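Local atomic coordinates of putative poly(3-hydroxybutyrate) depolymerase LpqC (Bordetella parapertussis 12822, PDB entry 3D0K), a protein that probably hydrolyses ester bonds, as a putative poly(3-hydroxybutyrate) depolymerase with an alpha-beta-alpha sandwich fold. Residues 72-77 with 275-280; 78-83 with 284-289. All blocks are in the same frame, centred on the assembly; numbering follows the deposited sequence.

Interaction 1 (72-77 with 275-280); sequences DFWIPA and AMSQVC
W74 reaches segment 275-280 of helix 273-286 with the pyrrole part of its indole, where NE1 comes within 3.1 Å of S277 OG. Both S277 side-chain atoms crowd that corner, CB being 3.2 Å from W74 NE1, while the carbonyl oxygen of S277 sits over one face of the indole near its rim. W74 CH2 packs on C280 CB at 4.2 Å. F73 approaches the same serine, its CB and CD2 each 4.0 Å from S277 OG.

A water bridges the contact at its more open side. It donates to F73 O (2.8 Å) and accepts from A77 N and from Q278 NE2 (3.0 Å), tying the backbone where helix 67-73 gives way to 75-81 to helix 273-286. The glutamine chain bends at chi2 (-142°), which swings its amide back to this water and against P76 CG.

S277 OG is hydrogen-bonded to G273 O one helical turn earlier, and F145 meets W74 edge-to-face. F145 lies in strand 142-147, which leads into a GxSxG sequence consistent with a nucleophile elbow. The contact sets the junction of helices 67-73 and 75-81 against helix 273-286, on one face of a sheet ordered as in the alpha/beta-hydrolase fold.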
loop_
_atom_site.group_PDB
_atom_site.type_symbol
_atom_site.label_atom_id
_atom_site.label_comp_id
_atom_site.label_asym_id
_atom_site.label_seq_id
_atom_site.Cartn_x
_atom_site.Cartn_y
_atom_site.Cartn_z
ATOM N N ASP A 72 -4.314 -14.407 -1.161
ATOM C CA ASP A 72 -3.952 -15.718 -1.787
ATOM C C ASP A 72 -2.632 -15.620 -2.559
ATOM O O ASP A 72 -1.825 -16.578 -2.566
ATOM C CB ASP A 72 -5.045 -16.188 -2.747
ATOM C CG ASP A 72 -6.301 -16.740 -2.026
ATOM O OD1 ASP A 72 -6.318 -16.871 -0.796
ATOM O OD2 ASP A 72 -7.287 -17.030 -2.728
ATOM N N PHE A 73 -2.419 -14.493 -3.247
ATOM C CA PHE A 73 -1.175 -14.321 -4.034
ATOM C C PHE A 73 0.071 -14.443 -3.170
ATOM O O PHE A 73 1.119 -14.864 -3.665
ATOM C CB PHE A 73 -1.090 -12.931 -4.677
ATOM C CG PHE A 73 -2.190 -12.625 -5.630
ATOM C CD1 PHE A 73 -2.919 -13.635 -6.246
ATOM C CD2 PHE A 73 -2.495 -11.275 -5.914
ATOM C CE1 PHE A 73 -3.972 -13.322 -7.166
ATOM C CE2 PHE A 73 -3.525 -10.938 -6.835
ATOM C CZ PHE A 73 -4.275 -11.978 -7.443
ATOM N N TRP A 74 -0.034 -14.053 -1.890
ATOM C CA TRP A 74 1.087 -14.067 -0.955
ATOM C C TRP A 74 1.293 -15.373 -0.165
ATOM O O TRP A 74 2.257 -15.479 0.596
ATOM C CB TRP A 74 0.982 -12.893 0.021
ATOM C CG TRP A 74 1.381 -11.583 -0.628
ATOM C CD1 TRP A 74 0.620 -10.793 -1.495
ATOM C CD2 TRP A 74 2.651 -10.970 -0.528
ATOM N NE1 TRP A 74 1.359 -9.673 -1.889
ATOM C CE2 TRP A 74 2.611 -9.772 -1.316
ATOM C CE3 TRP A 74 3.827 -11.278 0.202
ATOM C CZ2 TRP A 74 3.709 -8.905 -1.403
ATOM C CZ3 TRP A 74 4.921 -10.413 0.107
ATOM C CH2 TRP A 74 4.846 -9.236 -0.698
ATOM N N ILE A 75 0.390 -16.340 -0.317
ATOM C CA ILE A 75 0.535 -17.629 0.384
ATOM C C ILE A 75 1.891 -18.365 0.171
ATOM O O ILE A 75 2.550 -18.766 1.149
ATOM C CB ILE A 75 -0.690 -18.544 0.182
ATOM C CG1 ILE A 75 -1.910 -17.954 0.963
ATOM C CG2 ILE A 75 -0.383 -20.001 0.675
ATOM C CD1 ILE A 75 -3.251 -18.667 0.579
ATOM N N PRO A 76 2.311 -18.567 -1.082
ATOM C CA PRO A 76 3.575 -19.291 -1.232
ATOM C C PRO A 76 4.770 -18.608 -0.550
ATOM O O PRO A 76 5.558 -19.283 0.111
ATOM C CB PRO A 76 3.749 -19.373 -2.761
ATOM C CG PRO A 76 2.312 -19.225 -3.293
ATOM C CD PRO A 76 1.713 -18.212 -2.395
ATOM N N ALA A 77 4.876 -17.284 -0.671
ATOM C CA ALA A 77 5.929 -16.540 0.039
ATOM C C ALA A 77 5.759 -16.657 1.586
ATOM O O ALA A 77 6.757 -16.766 2.311
ATOM C CB ALA A 77 5.954 -15.035 -0.430
ATOM N N ALA A 275 1.797 -11.386 -10.143
ATOM C CA ALA A 275 3.222 -11.374 -10.505
ATOM C C ALA A 275 3.968 -10.319 -9.672
ATOM O O ALA A 275 5.071 -10.561 -9.231
ATOM C CB ALA A 275 3.418 -11.072 -11.987
HETATM N N MSE A 276 3.375 -9.135 -9.503
HETATM C CA MSE A 276 4.058 -8.049 -8.832
HETATM C C MSE A 276 4.202 -8.382 -7.330
HETATM O O MSE A 276 5.220 -8.042 -6.710
HETATM C CB MSE A 276 3.355 -6.699 -9.029
HETATM C CG MSE A 276 3.290 -6.245 -10.515
HETATM SE SE MSE A 276 5.133 -5.780 -11.190
HETATM C CE MSE A 276 5.199 -4.019 -10.315
ATOM N N SER A 277 3.205 -9.070 -6.772
ATOM C CA SER A 277 3.293 -9.621 -5.416
ATOM C C SER A 277 4.494 -10.577 -5.249
ATOM O O SER A 277 5.230 -10.476 -4.266
ATOM C CB SER A 277 1.992 -10.343 -4.997
ATOM O OG SER A 277 0.909 -9.435 -4.906
ATOM N N GLN A 278 4.671 -11.511 -6.171
ATOM C CA GLN A 278 5.733 -12.499 -6.049
ATOM C C GLN A 278 7.125 -11.890 -6.291
ATOM O O GLN A 278 8.122 -12.305 -5.687
ATOM C CB GLN A 278 5.442 -13.679 -6.987
ATOM C CG GLN A 278 4.087 -14.330 -6.709
ATOM C CD GLN A 278 4.111 -15.831 -6.848
ATOM O OE1 GLN A 278 4.316 -16.375 -7.943
ATOM N NE2 GLN A 278 3.887 -16.532 -5.723
ATOM N N VAL A 279 7.179 -10.885 -7.153
ATOM C CA VAL A 279 8.416 -10.135 -7.366
ATOM C C VAL A 279 8.793 -9.363 -6.121
ATOM O O VAL A 279 9.935 -9.315 -5.747
ATOM C CB VAL A 279 8.270 -9.224 -8.584
ATOM C CG1 VAL A 279 9.371 -8.160 -8.645
ATOM C CG2 VAL A 279 8.175 -10.099 -9.864
ATOM N N CYS A 280 7.815 -8.687 -5.523
ATOM C CA CYS A 280 8.029 -7.936 -4.284
ATOM C C CYS A 280 8.534 -8.803 -3.121
ATOM O O CYS A 280 9.425 -8.387 -2.376
ATOM C CB CYS A 280 6.740 -7.192 -3.890
ATOM S SG CYS A 280 7.084 -6.014 -2.531
HETATM O O HOH W 1 3.676 -15.600 -2.834
#

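Interaction 2 (78-83 with 284-289); sequences ADRHKL and WFDGRM
The imidazole of H81 is sandwiched: F285 CB sits over the centre of one face, 3.5 Å from the ring centroid and almost on its normal, and the aliphatic CG of R80 covers the other. At the ring's edge, near its plane, come D286 OD1, 3.0 Å from H81 CE1, and a water hydrogen-bonded to H81 NE2 (3.2 Å), which in turn gives a weak hydrogen bond to D286 OD2. The F285 ring is likewise covered twice. L83 CD2 makes a CH-pi contact over one face, 3.9 Å from the centroid, and CB of the adjoining W284 lies over the other; L83 CD1 meets F285 CE2 at 3.7 Å, so both methyls of the leucine rest on the phenyl group. The ring planes of H81 and F285 are inclined by 34°, their centroids 5.6 Å apart.

The guanidinium of R80 takes D286 OD2 at its edge. R80 NH1 gives the clearer hydrogen bond, 2.9 Å to the syn lone pair of D286 OD2, and R80 NH2 adds a weak one to the same oxygen. With the carboxylate turned 73° from the guanidinium plane, this salt bridge has both nitrogens converging on one oxygen. With CG anti to the backbone N (chi1 -179°) the R80 chain passes over the imidazole, and a bend at chi2 precedes the guanidinium.

Polar groups thus cluster at the protein surface, while the apolar end of the contact turns inward. There L83 and F285 both touch V57 of strand 56-60, and the F285 ring also meets Y143 of strand 142-147. The C-terminal ends of helices 75-81 and 273-286 are in this way held to each other and to two adjacent strands of the central sheet.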
loop_
_atom_site.group_PDB
_atom_site.type_symbol
_atom_site.label_atom_id
_atom_site.label_comp_id
_atom_site.label_asym_id
_atom_site.label_seq_id
_atom_site.Cartn_x
_atom_site.Cartn_y
_atom_site.Cartn_z
ATOM N N ALA A 78 4.506 -16.630 2.079
ATOM C CA ALA A 78 4.237 -16.718 3.535
ATOM C C ALA A 78 4.647 -18.081 4.027
ATOM O O ALA A 78 5.211 -18.214 5.108
ATOM C CB ALA A 78 2.744 -16.490 3.844
ATOM N N ASP A 79 4.368 -19.108 3.232
ATOM C CA ASP A 79 4.732 -20.492 3.655
ATOM C C ASP A 79 6.253 -20.657 3.698
ATOM O O ASP A 79 6.789 -21.326 4.601
ATOM C CB ASP A 79 4.166 -21.489 2.655
ATOM C CG ASP A 79 2.674 -21.678 2.812
ATOM O OD1 ASP A 79 2.117 -21.305 3.866
ATOM O OD2 ASP A 79 2.040 -22.203 1.870
ATOM N N ARG A 80 6.949 -20.093 2.703
ATOM C CA ARG A 80 8.432 -20.217 2.610
ATOM C C ARG A 80 9.140 -19.392 3.722
ATOM O O ARG A 80 10.004 -19.879 4.461
ATOM C CB ARG A 80 8.889 -19.789 1.203
ATOM C CG ARG A 80 10.395 -19.878 0.950
ATOM C CD ARG A 80 10.671 -20.296 -0.511
ATOM N NE ARG A 80 12.038 -19.972 -0.944
ATOM C CZ ARG A 80 12.383 -18.855 -1.596
ATOM N NH1 ARG A 80 11.472 -17.941 -1.939
ATOM N NH2 ARG A 80 13.648 -18.664 -1.930
ATOM N N HIS A 81 8.706 -18.154 3.885
ATOM C CA HIS A 81 9.364 -17.232 4.781
ATOM C C HIS A 81 8.728 -17.066 6.136
ATOM O O HIS A 81 9.290 -16.338 6.968
ATOM C CB HIS A 81 9.536 -15.867 4.095
ATOM C CG HIS A 81 10.290 -15.942 2.814
ATOM N ND1 HIS A 81 11.639 -16.211 2.774
ATOM C CD2 HIS A 81 9.888 -15.818 1.529
ATOM C CE1 HIS A 81 12.035 -16.250 1.518
ATOM N NE2 HIS A 81 10.999 -15.992 0.742
ATOM N N LYS A 82 7.581 -17.734 6.373
ATOM C CA LYS A 82 6.831 -17.626 7.658
ATOM C C LYS A 82 6.401 -16.161 7.901
ATOM O O LYS A 82 6.784 -15.542 8.870
ATOM C CB LYS A 82 7.632 -18.194 8.821
ATOM C CG LYS A 82 8.136 -19.649 8.594
ATOM C CD LYS A 82 7.002 -20.523 8.130
ATOM C CE LYS A 82 7.478 -21.973 7.916
ATOM N NZ LYS A 82 6.575 -22.607 6.907
ATOM N N LEU A 83 5.600 -15.640 6.993
ATOM C CA LEU A 83 5.113 -14.281 7.093
ATOM C C LEU A 83 3.655 -14.331 7.483
ATOM O O LEU A 83 2.919 -15.152 6.937
ATOM C CB LEU A 83 5.154 -13.628 5.700
ATOM C CG LEU A 83 6.478 -13.834 4.934
ATOM C CD1 LEU A 83 6.342 -13.359 3.497
ATOM C CD2 LEU A 83 7.600 -13.101 5.683
ATOM N N TRP A 284 12.152 -8.544 -1.227
ATOM C CA TRP A 284 12.168 -8.330 0.211
ATOM C C TRP A 284 12.741 -9.511 0.966
ATOM O O TRP A 284 13.463 -9.347 1.949
ATOM C CB TRP A 284 10.728 -8.130 0.719
ATOM C CG TRP A 284 10.196 -6.751 0.565
ATOM C CD1 TRP A 284 10.916 -5.597 0.323
ATOM C CD2 TRP A 284 8.838 -6.363 0.703
ATOM N NE1 TRP A 284 10.058 -4.514 0.285
ATOM C CE2 TRP A 284 8.778 -4.955 0.527
ATOM C CE3 TRP A 284 7.639 -7.070 0.979
ATOM C CZ2 TRP A 284 7.575 -4.230 0.662
ATOM C CZ3 TRP A 284 6.427 -6.338 1.037
ATOM C CH2 TRP A 284 6.414 -4.944 0.903
ATOM N N PHE A 285 12.369 -10.706 0.564
ATOM C CA PHE A 285 12.725 -11.855 1.386
ATOM C C PHE A 285 13.753 -12.787 0.815
ATOM O O PHE A 285 14.397 -13.490 1.569
ATOM C CB PHE A 285 11.483 -12.594 1.838
ATOM C CG PHE A 285 10.532 -11.709 2.575
ATOM C CD1 PHE A 285 10.881 -11.157 3.818
ATOM C CD2 PHE A 285 9.334 -11.343 1.993
ATOM C CE1 PHE A 285 10.025 -10.295 4.481
ATOM C CE2 PHE A 285 8.445 -10.465 2.657
ATOM C CZ PHE A 285 8.784 -9.939 3.910
ATOM N N ASP A 286 13.912 -12.795 -0.507
ATOM C CA ASP A 286 15.075 -13.471 -1.126
ATOM C C ASP A 286 16.229 -12.530 -1.470
ATOM O O ASP A 286 17.302 -12.986 -1.890
ATOM C CB ASP A 286 14.662 -14.203 -2.398
ATOM C CG ASP A 286 13.780 -15.385 -2.122
ATOM O OD1 ASP A 286 13.715 -15.796 -0.952
ATOM O OD2 ASP A 286 13.197 -15.939 -3.082
ATOM N N GLY A 287 15.996 -11.229 -1.360
ATOM C CA GLY A 287 17.002 -10.223 -1.645
ATOM C C GLY A 287 17.410 -10.154 -3.107
ATOM O O GLY A 287 18.543 -9.834 -3.421
ATOM N N ARG A 288 16.498 -10.476 -4.005
ATOM C CA ARG A 288 16.871 -10.610 -5.396
ATOM C C ARG A 288 15.678 -10.390 -6.308
ATOM O O ARG A 288 14.529 -10.605 -5.930
ATOM C CB ARG A 288 17.453 -11.994 -5.615
ATOM C CG ARG A 288 16.452 -13.124 -5.507
ATOM C CD ARG A 288 17.180 -14.441 -5.436
ATOM N NE ARG A 288 17.721 -14.780 -6.739
ATOM C CZ ARG A 288 17.054 -15.435 -7.675
ATOM N NH1 ARG A 288 17.628 -15.686 -8.844
ATOM N NH2 ARG A 288 15.810 -15.842 -7.455
HETATM N N MSE A 289 15.972 -9.971 -7.522
HETATM C CA MSE A 289 14.999 -9.998 -8.570
HETATM C C MSE A 289 14.932 -11.429 -9.138
HETATM O O MSE A 289 15.991 -12.083 -9.358
HETATM C CB MSE A 289 15.382 -8.945 -9.617
HETATM C CG MSE A 289 14.531 -8.884 -10.842
HETATM SE SE MSE A 289 12.826 -7.930 -10.483
HETATM C CE MSE A 289 13.501 -6.529 -9.414
HETATM O O HOH W 2 10.276 -15.079 -2.218
#

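In the fold
Interactions 1 and 2 follow one another along helices 75-81 and 273-286, their centres 9 Å apart, with interaction 1 reaching back into helix 67-73 as well. Along the chain the order is 72-77, 78-83, 275-280, 284-289, so both sides advance in the same general sense from the first contact to the second. The two merge where W74 CH2 packs on W284 CZ3 (3.7 Å) and A77 O approaches L83 CD1 (3.6 Å). Interaction 1 is more buried; interaction 2 lies at the surface. About 200 residues, with five strands of the sheet among them, separate the paired segments, so the interface brings early and late parts of the fold together on one side of the sheet.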